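Local coordinates for secreted protein (PDB 5LXZ) that probably acts as a secreted, galactose oxidase-like copper-radical oxidase of family AA5, at residues Ser400-Thr405 / Ile435-Leu440; Met366-Gly371 / Glu381-Ala386; Glu375-Ser380 / Ser424-Gly429. The protein carries 1 engineered substitution. All coordinates share one frame; numbering follows the deposited sequence. Where two conformers were deposited one is given.

All three contacts lie in two neighbouring blades of the Kelch beta-propeller and the loops joining their strands, interaction 1 on the same side of the chain's centre as each of the other two. Interaction 2 is the central strand pair 364-368 and 383-387 of one blade; interactions 1 and 3 join loops of that blade, or the connection leaving it, to the blade of strands 409-412 to 447-450. The centres of interactions 1 and 2 are about 11 Å apart, and T405 O lies 2.9 Å from G370 N. Interactions 2 and 3, about 14 Å apart, meet where G370 O lies 2.9 Å from S380 N. In interaction 3 the Y427 side chain is about 9 Å from a bound copper ion.

Interaction 1 (Ser400-Thr405 / Ile435-Leu440); sequences SLEKGT and ILQARL
The irregular segment 400-405 passes the entry to strand 438-442 at CA-CA distances of 7.6 Å for T405 and I435 and 8.8 Å for L401 and R439, too wide for strand pairing, and side chains and two waters bridge the gap. Q437 is central to it. Its NE2 donates to E402 OE1 over 2.9 Å, meeting the oxygen nearly along its C-O axis, with carboxylate and amide planes only 13° apart. On the other branch of the same amide, OE1 takes both R439 NH1 and R439 NH2, an end-on grip lying in the guanidinium plane, while a water that also accepts from K403 N donates to it. In this propeller, 400-405 belongs to the connection between strand 395-397 of one blade and strand 409-412 of the next, so the contact ties that connection to the following blade (409-412 to 447-450). A leucine in place of Q437 would probably leave the E402 carboxylate without its amide partner and the R439 guanidinium freer to turn. L401 CD2 lies 3.8 Å from R439 CD, and a second water links S400 O to R439 NE. At the far end, I435 extends CD1 to within 3.4 Å of both G404 O and T405 OG1; CG1 lies anti to the carbonyl carbon (chi1 -60°), and the extended chain brings CD1 up to the T405 hydroxyl, which itself donates to K403 O.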
ATOM      1  N   SER A 400      -8.846  19.592   6.633  1.00 11.28           N
ATOM      2  CA  SER A 400      -9.363  19.032   5.408  1.00 10.98           C
ATOM      3  C   SER A 400      -8.644  19.466   4.149  1.00 11.18           C
ATOM      4  O   SER A 400      -8.075  20.559   4.095  1.00 11.78           O
ATOM      5  CB  SER A 400     -10.839  19.349   5.250  1.00 11.93           C
ATOM      6  OG  SER A 400     -11.557  18.717   6.285  1.00 13.78           O
ATOM      7  N   LEU A 401      -8.708  18.608   3.143  1.00 10.52           N
ATOM      8  CA  LEU A 401      -8.353  18.926   1.782  1.00 11.19           C
ATOM      9  C   LEU A 401      -9.486  19.746   1.173  1.00 10.91           C
ATOM     10  O   LEU A 401     -10.573  19.865   1.771  1.00 12.77           O
ATOM     11  CB  LEU A 401      -8.164  17.641   0.992  1.00 11.61           C
ATOM     12  CG  LEU A 401      -7.120  16.683   1.559  1.00 11.20           C
ATOM     13  CD1 LEU A 401      -7.255  15.304   0.942  1.00 11.16           C
ATOM     14  CD2 LEU A 401      -5.722  17.223   1.360  1.00 11.63           C
ATOM     15  N   GLU A 402      -9.260  20.290  -0.002  1.00 11.82           N
ATOM     16  CA  GLU A 402     -10.308  21.045  -0.703  1.00 13.45           C
ATOM     17  C   GLU A 402     -11.348  20.115  -1.318  1.00 14.52           C
ATOM     18  O   GLU A 402     -12.526  20.444  -1.304  1.00 16.04           O
ATOM     19  CB  GLU A 402      -9.729  22.004  -1.763  1.00 15.00           C
ATOM     20  CG  GLU A 402     -10.793  22.786  -2.541  1.00 17.25           C
ATOM     21  CD  GLU A 402     -10.310  23.499  -3.786  1.00 20.02           C
ATOM     22  OE1 GLU A 402      -9.168  23.316  -4.212  1.00 20.25           O
ATOM     23  OE2 GLU A 402     -11.125  24.290  -4.354  1.00 22.53           O
ATOM     24  N   LYS A 403     -10.936  18.974  -1.853  1.00 13.32           N
ATOM     25  CA  LYS A 403     -11.790  18.088  -2.617  1.00 13.89           C
ATOM     26  C   LYS A 403     -11.637  16.693  -2.058  1.00 11.65           C
ATOM     27  O   LYS A 403     -10.605  16.380  -1.513  1.00 10.99           O
ATOM     28  CB  LYS A 403     -11.316  18.060  -4.074  1.00 16.34           C
ATOM     29  CG  LYS A 403     -11.486  19.408  -4.761  1.00 20.14           C
ATOM     30  CD  LYS A 403     -10.826  19.397  -6.111  1.00 22.22           C
ATOM     31  CE  LYS A 403     -10.926  20.785  -6.722  1.00 24.55           C
ATOM     32  NZ  LYS A 403     -10.456  20.790  -8.117  1.00 27.73           N
ATOM     33  N   GLY A 404     -12.652  15.882  -2.239  1.00 10.52           N
ATOM     34  CA  GLY A 404     -12.537  14.478  -1.922  1.00  9.81           C
ATOM     35  C   GLY A 404     -11.420  13.893  -2.760  1.00  9.05           C
ATOM     36  O   GLY A 404     -11.314  14.133  -3.951  1.00  9.06           O
ATOM     37  N   THR A 405     -10.595  13.082  -2.115  1.00  8.18           N
ATOM     38  CA  THR A 405      -9.333  12.627  -2.725  1.00  8.23           C
ATOM     39  C   THR A 405      -9.074  11.158  -2.458  1.00  7.20           C
ATOM     40  O   THR A 405      -8.731  10.830  -1.308  1.00  7.51           O
ATOM     41  CB  THR A 405      -8.157  13.440  -2.146  1.00  8.42           C
ATOM     42  OG1 THR A 405      -8.401  14.853  -2.320  1.00  9.57           O
ATOM     43  CG2 THR A 405      -6.864  13.114  -2.850  1.00  9.22           C
ATOM     44  N   ILE A 435      -6.227  15.393  -9.144  1.00  8.78           N
ATOM     45  CA  ILE A 435      -6.141  16.618  -8.360  1.00  9.08           C
ATOM     46  C   ILE A 435      -4.682  17.042  -8.374  1.00  9.77           C
ATOM     47  O   ILE A 435      -3.851  16.430  -7.694  1.00  9.80           O
ATOM     48  CB  ILE A 435      -6.646  16.408  -6.940  1.00  9.46           C
ATOM     49  CG1 ILE A 435      -8.105  15.964  -6.961  1.00 10.03           C
ATOM     50  CG2 ILE A 435      -6.484  17.677  -6.120  1.00  9.64           C
ATOM     51  CD1 ILE A 435      -8.570  15.363  -5.632  1.00  9.94           C
ATOM     52  N   LEU A 436      -4.368  18.109  -9.086  1.00 10.23           N
ATOM     53  CA  LEU A 436      -2.968  18.552  -9.162  0.50 10.33           C
ATOM     54  C   LEU A 436      -2.745  19.613  -8.071  1.00 10.14           C
ATOM     55  O   LEU A 436      -2.575  20.817  -8.319  1.00 11.51           O
ATOM     56  CB  LEU A 436      -2.546  18.978 -10.587  0.50 11.20           C
ATOM     57  CG  LEU A 436      -2.190  17.810 -11.530  0.50 11.48           C
ATOM     58  CD1 LEU A 436      -3.380  16.910 -11.829  0.50 11.56           C
ATOM     59  CD2 LEU A 436      -1.610  18.274 -12.858  0.50 12.23           C
ATOM     60  N   GLN A 437      -2.742  19.140  -6.827  1.00  9.47           N
ATOM     61  CA  GLN A 437      -2.533  19.958  -5.643  1.00  9.37           C
ATOM     62  C   GLN A 437      -1.616  19.247  -4.697  1.00  8.86           C
ATOM     63  O   GLN A 437      -1.659  18.001  -4.623  1.00  9.01           O
ATOM     64  CB  GLN A 437      -3.809  20.252  -4.878  1.00  9.64           C
ATOM     65  CG  GLN A 437      -4.838  21.003  -5.682  1.00  9.83           C
ATOM     66  CD  GLN A 437      -6.100  21.280  -4.907  1.00 10.81           C
ATOM     67  OE1 GLN A 437      -6.282  20.851  -3.770  1.00 10.61           O
ATOM     68  NE2 GLN A 437      -7.022  21.989  -5.559  1.00 13.42           N
ATOM     69  N   ALA A 438      -0.759  19.991  -4.046  1.00  8.26           N
ATOM     70  CA  ALA A 438       0.113  19.490  -2.998  1.00  8.38           C
ATOM     71  C   ALA A 438       0.052  20.383  -1.786  1.00  8.45           C
ATOM     72  O   ALA A 438      -0.065  21.621  -1.926  1.00  8.65           O
ATOM     73  CB  ALA A 438       1.549  19.376  -3.478  1.00  8.69           C
ATOM     74  N   ARG A 439       0.225  19.803  -0.612  1.00  7.64           N
ATOM     75  CA  ARG A 439       0.192  20.479   0.640  1.00  8.51           C
ATOM     76  C   ARG A 439       1.263  19.928   1.550  1.00  8.27           C
ATOM     77  O   ARG A 439       1.630  18.747   1.469  1.00  8.12           O
ATOM     78  CB  ARG A 439      -1.141  20.279   1.349  1.00  9.02           C
ATOM     79  CG  ARG A 439      -2.309  20.925   0.648  1.00  9.59           C
ATOM     80  CD  ARG A 439      -3.605  20.328   1.154  1.00  9.80           C
ATOM     81  NE  ARG A 439      -4.748  21.060   0.604  1.00 10.58           N
ATOM     82  CZ  ARG A 439      -5.191  20.956  -0.642  1.00 10.73           C
ATOM     83  NH1 ARG A 439      -4.672  20.089  -1.502  1.00 10.08           N
ATOM     84  NH2 ARG A 439      -6.200  21.751  -1.064  1.00 11.51           N
ATOM     85  N   LEU A 440       1.733  20.773   2.441  1.00  8.06           N
ATOM     86  CA  LEU A 440       2.476  20.347   3.601  1.00  8.07           C
ATOM     87  C   LEU A 440       1.588  20.343   4.816  1.00  9.07           C
ATOM     88  O   LEU A 440       0.953  21.374   5.143  1.00  9.24           O
ATOM     89  CB  LEU A 440       3.702  21.232   3.837  1.00  8.95           C
ATOM     90  CG  LEU A 440       4.794  21.218   2.790  1.00  9.16           C
ATOM     91  CD1 LEU A 440       5.790  22.314   3.089  1.00 10.20           C
ATOM     92  CD2 LEU A 440       5.498  19.868   2.673  1.00  9.84           C
TER
HETATM   93  O   HOH W   1      -6.319  22.291   2.665  1.00 24.65           O
HETATM   94  O   HOH W   2      -7.920  19.092  -2.368  1.00 11.82           O

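Interaction 2 (Met366-Gly371 / Glu381-Ala386); sequences MVIGGG and EKTRIA
R384 reaches across its own strand pair to donate NH1 to G369 O over 2.7 Å, nearly straight at 171°, in the carbonyl plane and on a lone pair; NH2 adds a weak bond to the same oxygen. Strands 364-368 and 383-387 are the second and third, central strands of a four-stranded antiparallel propeller blade. V367 and R384 form a hydrogen-bonded pair, each N donating to the other's O over 2.9 Å, and G369 N extends the ladder to K382 O. The arginine chain bends at chi2 (79°) and again at chi3, which brings its guanidinium toward strand 364-368, where V367 CG1 covers one face. S344 O receives R384 NE, and D345 O and M348 O receive NH2, so with G369 O four main-chain oxygens accept from this buried group. G369 itself has positive phi (66°), a backbone shape that glycine adopts readily. On the sheet face carrying M366, I368, T383 and I385, the T383 hydroxyl is hydrogen-bonded to P399 O, while its methyl CG2 touches both M366 SD (4.0 Å) and I368 CG2 (4.2 Å). The methionine, bent at chi3, curls its methyl toward the neighbouring strand, where M366 CE rests 3.6 Å from I385 CD1.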
ATOM      1  N   MET A 366      -2.280   9.396  11.056  1.00  7.17           N
ATOM      2  CA  MET A 366      -3.197  10.169  10.230  1.00  7.72           C
ATOM      3  C   MET A 366      -3.620   9.364   9.027  1.00  7.02           C
ATOM      4  O   MET A 366      -2.789   8.789   8.324  1.00  7.02           O
ATOM      5  CB  MET A 366      -2.556  11.462   9.809  1.00  8.95           C
ATOM      6  CG  MET A 366      -3.462  12.287   8.913  1.00 10.01           C
ATOM      7  SD  MET A 366      -2.644  13.711   8.148  1.00 14.22           S
ATOM      8  CE  MET A 366      -2.896  14.751   9.496  1.00 13.13           C
ATOM      9  N   VAL A 367      -4.936   9.283   8.811  1.00  6.69           N
ATOM     10  CA  VAL A 367      -5.564   8.683   7.655  1.00  6.58           C
ATOM     11  C   VAL A 367      -6.094   9.818   6.754  1.00  6.53           C
ATOM     12  O   VAL A 367      -6.699  10.760   7.267  1.00  7.04           O
ATOM     13  CB  VAL A 367      -6.679   7.730   8.080  1.00  7.24           C
ATOM     14  CG1 VAL A 367      -7.434   7.253   6.891  1.00  7.61           C
ATOM     15  CG2 VAL A 367      -6.140   6.551   8.877  1.00  7.83           C
ATOM     16  N   ILE A 368      -5.756   9.744   5.492  1.00  6.31           N
ATOM     17  CA  ILE A 368      -5.929  10.848   4.576  1.00  6.52           C
ATOM     18  C   ILE A 368      -6.755  10.406   3.379  1.00  6.41           C
ATOM     19  O   ILE A 368      -6.381   9.489   2.665  1.00  5.91           O
ATOM     20  CB  ILE A 368      -4.552  11.339   4.042  1.00  7.54           C
ATOM     21  CG1 ILE A 368      -3.590  11.616   5.167  1.00  8.44           C
ATOM     22  CG2 ILE A 368      -4.707  12.561   3.150  1.00  7.60           C
ATOM     23  CD1 ILE A 368      -2.146  11.711   4.766  1.00  9.70           C
ATOM     24  N   GLY A 369      -7.853  11.096   3.119  1.00  6.30           N
ATOM     25  CA  GLY A 369      -8.636  10.887   1.938  1.00  6.17           C
ATOM     26  C   GLY A 369      -9.286   9.502   1.914  1.00  6.43           C
ATOM     27  O   GLY A 369      -9.625   8.972   2.972  1.00  6.09           O
ATOM     28  N   GLY A 370      -9.394   8.934   0.717  1.00  6.07           N
ATOM     29  CA  GLY A 370     -10.072   7.684   0.514  1.00  6.21           C
ATOM     30  C   GLY A 370     -11.331   7.811  -0.294  1.00  6.36           C
ATOM     31  O   GLY A 370     -11.774   8.902  -0.632  1.00  7.30           O
ATOM     32  N   GLY A 371     -11.855   6.668  -0.664  1.00  6.21           N
ATOM     33  CA  GLY A 371     -13.094   6.599  -1.392  1.00  6.22           C
ATOM     34  C   GLY A 371     -13.979   5.468  -0.972  1.00  6.28           C
ATOM     35  O   GLY A 371     -13.620   4.612  -0.169  1.00  6.18           O
ATOM     36  N   GLU A 381     -12.558  14.230   1.719  1.00  8.32           N
ATOM     37  CA  GLU A 381     -11.619  15.305   1.859  1.00 10.01           C
ATOM     38  C   GLU A 381     -10.984  15.370   3.254  1.00  9.85           C
ATOM     39  O   GLU A 381     -10.217  16.285   3.551  1.00 10.55           O
ATOM     40  CB  GLU A 381     -12.277  16.655   1.497  1.00 12.70           C
ATOM     41  CG  GLU A 381     -13.302  17.096   2.504  1.00 15.43           C
ATOM     42  CD  GLU A 381     -14.054  18.340   2.039  1.00 18.68           C
ATOM     43  OE1 GLU A 381     -14.375  18.466   0.837  1.00 22.24           O
ATOM     44  OE2 GLU A 381     -14.271  19.168   2.921  1.00 24.40           O
ATOM     45  N   LYS A 382     -11.276  14.411   4.128  1.00  8.51           N
ATOM     46  CA  LYS A 382     -10.852  14.499   5.503  1.00  9.19           C
ATOM     47  C   LYS A 382      -9.509  13.876   5.787  1.00  8.54           C
ATOM     48  O   LYS A 382      -9.087  12.886   5.131  1.00  8.26           O
ATOM     49  CB  LYS A 382     -11.907  13.915   6.440  1.00 10.16           C
ATOM     50  CG  LYS A 382     -13.153  14.800   6.404  1.00 11.04           C
ATOM     51  CD  LYS A 382     -14.225  14.377   7.378  1.00 12.73           C
ATOM     52  CE  LYS A 382     -15.263  15.512   7.501  1.00 13.45           C
ATOM     53  NZ  LYS A 382     -16.049  15.314   8.731  1.00 16.21           N
ATOM     54  N   THR A 383      -8.878  14.438   6.803  1.00  8.32           N
ATOM     55  CA  THR A 383      -7.856  13.750   7.558  1.00  8.25           C
ATOM     56  C   THR A 383      -8.404  13.363   8.895  1.00  8.20           C
ATOM     57  O   THR A 383      -9.230  14.075   9.483  1.00  8.23           O
ATOM     58  CB  THR A 383      -6.536  14.530   7.726  1.00  8.90           C
ATOM     59  OG1 THR A 383      -6.742  15.685   8.509  1.00  9.12           O
ATOM     60  CG2 THR A 383      -5.980  14.889   6.383  1.00  9.34           C
ATOM     61  N   ARG A 384      -7.955  12.222   9.402  1.00  7.20           N
ATOM     62  CA  ARG A 384      -8.422  11.716  10.696  1.00  7.65           C
ATOM     63  C   ARG A 384      -7.189  11.303  11.469  1.00  8.19           C
ATOM     64  O   ARG A 384      -6.391  10.549  10.935  1.00  8.34           O
ATOM     65  CB  ARG A 384      -9.413  10.583  10.537  1.00  7.31           C
ATOM     66  CG  ARG A 384     -10.572  10.857   9.578  1.00  7.47           C
ATOM     67  CD  ARG A 384     -10.201  10.713   8.105  1.00  7.65           C
ATOM     68  NE  ARG A 384     -11.155   9.910   7.350  1.00  7.53           N
ATOM     69  CZ  ARG A 384     -10.922   9.489   6.122  1.00  7.89           C
ATOM     70  NH1 ARG A 384      -9.848   9.905   5.472  1.00  7.66           N
ATOM     71  NH2 ARG A 384     -11.750   8.628   5.529  1.00  8.45           N
ATOM     72  N   ILE A 385      -7.062  11.735  12.714  1.00  8.03           N
ATOM     73  CA  ILE A 385      -5.848  11.538  13.478  1.00  8.33           C
ATOM     74  C   ILE A 385      -6.184  10.790  14.745  1.00  8.47           C
ATOM     75  O   ILE A 385      -7.112  11.202  15.460  1.00  9.29           O
ATOM     76  CB  ILE A 385      -5.205  12.869  13.830  1.00  9.21           C
ATOM     77  CG1 ILE A 385      -4.861  13.647  12.564  1.00 10.10           C
ATOM     78  CG2 ILE A 385      -3.978  12.618  14.674  1.00  9.01           C
ATOM     79  CD1 ILE A 385      -4.392  15.069  12.779  1.00 10.94           C
ATOM     80  N   ALA A 386      -5.473   9.685  15.006  1.00  8.46           N
ATOM     81  CA  ALA A 386      -5.632   8.926  16.231  1.00  8.39           C
ATOM     82  C   ALA A 386      -4.358   9.001  17.019  1.00  9.03           C
ATOM     83  O   ALA A 386      -3.294   8.739  16.485  1.00  9.26           O
ATOM     84  CB  ALA A 386      -5.987   7.494  15.967  1.00  8.43           C
TER

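Interaction 3 (Glu375-Ser380 / Ser424-Gly429); sequences ESKLSS and SQDYRG. With EDO (1,2-ethanediol), chain L; EDO (1,2-ethanediol), chain J.
The backbone oxygen of Q425 is gripped twice: S379 OG donates to it over 2.8 Å, tilted 21° from the carbonyl plane, and a water donates to it while also donating to K377 O. Alongside, K377 NZ forms a salt bridge of 2.8 Å with D426 OD2, which accepts on its syn lone pair; a bend at chi4 (-65°) turns the ammonium toward the carboxylate. R430 makes a second salt bridge to that same oxygen, so two cations probably stabilise the charged form of D426. Its other oxygen, OD1, accepts from Y427 N at 2.8 Å, met from above the carboxylate plane. The Y427 ring is sandwiched: E375 CG sits over one face in a CH-pi contact, 3.7 Å from the centroid, and R428 CG covers the opposite face. The tyrosine hydroxyl is hydrogen-bonded to D216 OD2, and the E375 carboxylate reaches K212 and the backbone N of L215 and D216. One residue before the lysine, S376 OG accepts from L378 N in an ST turn. These are the long loops that join the second and third strands of two consecutive propeller blades, meeting side by side near the copper site of a galactose oxidase-like fold.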
ATOM      1  N   GLU A 375     -15.949   0.688  -6.813  1.00  9.12           N
ATOM      2  CA  GLU A 375     -15.917   1.731  -7.833  1.00  9.60           C
ATOM      3  C   GLU A 375     -16.791   2.903  -7.481  1.00  9.11           C
ATOM      4  O   GLU A 375     -17.205   3.688  -8.361  1.00 10.09           O
ATOM      5  CB  GLU A 375     -16.254   1.128  -9.210  1.00 10.21           C
ATOM      6  CG  GLU A 375     -15.269   0.065  -9.587  1.00 10.98           C
ATOM      7  CD  GLU A 375     -15.592  -0.744 -10.837  1.00 12.07           C
ATOM      8  OE1 GLU A 375     -16.497  -0.330 -11.587  1.00 13.82           O
ATOM      9  OE2 GLU A 375     -14.983  -1.828 -10.945  1.00 14.77           O
ATOM     10  N   SER A 376     -17.069   3.055  -6.204  1.00  8.56           N
ATOM     11  CA  SER A 376     -17.894   4.131  -5.708  1.00  8.69           C
ATOM     12  C   SER A 376     -17.428   5.497  -6.151  1.00  8.64           C
ATOM     13  O   SER A 376     -16.205   5.777  -6.270  1.00  8.73           O
ATOM     14  CB  SER A 376     -17.856   4.099  -4.199  1.00  8.60           C
ATOM     15  OG  SER A 376     -18.554   5.152  -3.563  1.00  8.96           O
ATOM     16  N   LYS A 377     -18.407   6.387  -6.347  1.00  9.13           N
ATOM     17  CA  LYS A 377     -18.121   7.809  -6.572  1.00 10.33           C
ATOM     18  C   LYS A 377     -17.812   8.591  -5.324  1.00  9.46           C
ATOM     19  O   LYS A 377     -17.439   9.767  -5.402  1.00 10.55           O
ATOM     20  CB  LYS A 377     -19.301   8.486  -7.305  1.00 12.21           C
ATOM     21  CG  LYS A 377     -19.497   7.966  -8.679  1.00 16.59           C
ATOM     22  CD  LYS A 377     -20.293   8.926  -9.553  0.50 16.99           C
ATOM     23  CE  LYS A 377     -20.045   8.602 -11.007  0.50 18.09           C
ATOM     24  NZ  LYS A 377     -18.627   8.837 -11.374  0.50 18.13           N
ATOM     25  N   LEU A 378     -18.015   8.021  -4.148  1.00  8.47           N
ATOM     26  CA  LEU A 378     -17.716   8.736  -2.930  1.00  8.51           C
ATOM     27  C   LEU A 378     -16.197   8.931  -2.783  1.00  8.18           C
ATOM     28  O   LEU A 378     -15.439   8.018  -3.043  1.00  8.02           O
ATOM     29  CB  LEU A 378     -18.213   7.955  -1.716  1.00  9.13           C
ATOM     30  CG  LEU A 378     -19.705   7.656  -1.579  1.00  9.46           C
ATOM     31  CD1 LEU A 378     -19.917   6.765  -0.349  1.00 10.21           C
ATOM     32  CD2 LEU A 378     -20.428   8.987  -1.432  1.00 10.20           C
ATOM     33  N   SER A 379     -15.798  10.098  -2.322  1.00  7.92           N
ATOM     34  CA  SER A 379     -14.411  10.369  -1.933  1.00  8.07           C
ATOM     35  C   SER A 379     -14.349  11.353  -0.791  1.00  8.46           C
ATOM     36  O   SER A 379     -15.207  12.228  -0.652  1.00  8.94           O
ATOM     37  CB  SER A 379     -13.551  10.758  -3.119  1.00  8.37           C
ATOM     38  OG  SER A 379     -13.951  12.017  -3.639  1.00  8.95           O
ATOM     39  N   SER A 380     -13.340  11.184   0.085  1.00  7.72           N
ATOM     40  CA  SER A 380     -13.215  11.920   1.329  1.00  7.87           C
ATOM     41  C   SER A 380     -12.207  13.058   1.223  1.00  8.05           C
ATOM     42  O   SER A 380     -11.109  12.867   0.698  1.00  7.96           O
ATOM     43  CB  SER A 380     -12.730  10.993   2.444  1.00  8.05           C
ATOM     44  OG  SER A 380     -12.607  11.678   3.659  1.00  8.06           O
ATOM     45  N   SER A 424      -7.004  11.616  -6.803  1.00  6.83           N
ATOM     46  CA  SER A 424      -8.064  11.973  -7.747  1.00  7.40           C
ATOM     47  C   SER A 424      -9.381  12.017  -7.038  1.00  7.98           C
ATOM     48  O   SER A 424      -9.589  11.384  -6.012  1.00  7.44           O
ATOM     49  CB  SER A 424      -8.126  11.019  -8.916  1.00  7.70           C
ATOM     50  OG  SER A 424      -8.387   9.689  -8.490  1.00  7.89           O
ATOM     51  N   GLN A 425     -10.315  12.776  -7.605  1.00  8.75           N
ATOM     52  CA  GLN A 425     -11.585  12.930  -6.943  1.00  9.27           C
ATOM     53  C   GLN A 425     -12.490  11.702  -7.098  1.00  9.11           C
ATOM     54  O   GLN A 425     -13.417  11.519  -6.296  1.00  9.55           O
ATOM     55  CB  GLN A 425     -12.290  14.173  -7.479  1.00 11.43           C
ATOM     56  CG  GLN A 425     -13.479  14.642  -6.666  1.00 13.76           C
ATOM     57  CD  GLN A 425     -13.909  16.107  -6.960  1.00 15.71           C
ATOM     58  OE1 GLN A 425     -13.267  16.831  -7.679  1.00 20.08           O
ATOM     59  NE2 GLN A 425     -14.983  16.518  -6.338  1.00 20.27           N
ATOM     60  N   ASP A 426     -12.231  10.889  -8.125  1.00  8.64           N
ATOM     61  CA  ASP A 426     -13.013   9.702  -8.385  1.00  9.33           C
ATOM     62  C   ASP A 426     -12.137   8.506  -8.681  1.00  8.36           C
ATOM     63  O   ASP A 426     -10.915   8.620  -8.869  1.00  7.81           O
ATOM     64  CB  ASP A 426     -13.970  10.023  -9.550  1.00 10.12           C
ATOM     65  CG  ASP A 426     -15.230   9.174  -9.561  1.00 12.11           C
ATOM     66  OD1 ASP A 426     -15.417   8.202  -8.767  1.00 12.19           O
ATOM     67  OD2 ASP A 426     -16.044   9.410 -10.502  1.00 14.41           O
ATOM     68  N   TYR A 427     -12.778   7.354  -8.751  1.00  8.15           N
ATOM     69  CA  TYR A 427     -12.152   6.058  -9.012  1.00  8.32           C
ATOM     70  C   TYR A 427     -11.247   6.074 -10.219  1.00  8.18           C
ATOM     71  O   TYR A 427     -11.679   6.435 -11.296  1.00  8.79           O
ATOM     72  CB  TYR A 427     -13.252   5.001  -9.151  1.00  8.51           C
ATOM     73  CG  TYR A 427     -12.754   3.625  -9.459  1.00  8.53           C
ATOM     74  CD1 TYR A 427     -12.286   2.776  -8.450  1.00  8.53           C
ATOM     75  CD2 TYR A 427     -12.767   3.144 -10.764  1.00  8.77           C
ATOM     76  CE1 TYR A 427     -11.849   1.496  -8.733  1.00  8.85           C
ATOM     77  CE2 TYR A 427     -12.317   1.878 -11.080  1.00  9.07           C
ATOM     78  CZ  TYR A 427     -11.817   1.062 -10.064  1.00  8.72           C
ATOM     79  OH  TYR A 427     -11.391  -0.185 -10.357  1.00  9.71           O
ATOM     80  N   ARG A 428      -9.976   5.720 -10.038  1.00  7.84           N
ATOM     81  CA  ARG A 428      -9.017   5.639 -11.123  1.00  8.08           C
ATOM     82  C   ARG A 428      -8.992   6.877 -12.013  1.00  8.00           C
ATOM     83  O   ARG A 428      -8.816   6.775 -13.249  1.00  8.10           O
ATOM     84  CB  ARG A 428      -9.181   4.363 -11.919  1.00  8.31           C
ATOM     85  CG  ARG A 428      -8.880   3.110 -11.105  1.00  8.94           C
ATOM     86  CD  ARG A 428      -8.809   1.891 -11.971  1.00  8.88           C
ATOM     87  NE  ARG A 428      -7.733   1.986 -12.944  1.00  8.81           N
ATOM     88  CZ  ARG A 428      -7.432   1.041 -13.811  1.00 10.46           C
ATOM     89  NH1 ARG A 428      -8.141  -0.086 -13.891  1.00 10.98           N
ATOM     90  NH2 ARG A 428      -6.430   1.230 -14.636  1.00 11.43           N
ATOM     91  N   GLY A 429      -9.140   8.039 -11.393  1.00  7.91           N
ATOM     92  CA  GLY A 429      -9.082   9.277 -12.152  1.00  8.77           C
ATOM     93  C   GLY A 429     -10.207   9.485 -13.154  1.00  9.33           C
ATOM     94  O   GLY A 429     -10.047  10.328 -14.025  1.00  9.55           O
TER
HETATM   95  C1  EDO L 711      -6.826  -0.836 -17.180  1.00 32.37           C
HETATM   96  O1  EDO L 711      -6.794  -1.815 -16.147  1.00 26.95           O
HETATM   97  C2  EDO L 711      -5.518  -0.120 -17.449  1.00 29.96           C
HETATM   98  O2  EDO L 711      -5.796   1.085 -18.220  1.00 37.44           O
HETATM   99  C1  EDO J 709     -15.721   1.752 -13.532  1.00 24.78           C
HETATM  100  O1  EDO J 709     -16.652   1.879 -12.438  1.00 25.79           O
HETATM  101  C2  EDO J 709     -16.364   2.513 -14.692  1.00 25.78           C
HETATM  102  O2  EDO J 709     -16.271   3.880 -14.404  1.00 23.52           O
HETATM  103  O   HOH W   3     -16.035  11.264  -7.067  1.00 14.15           O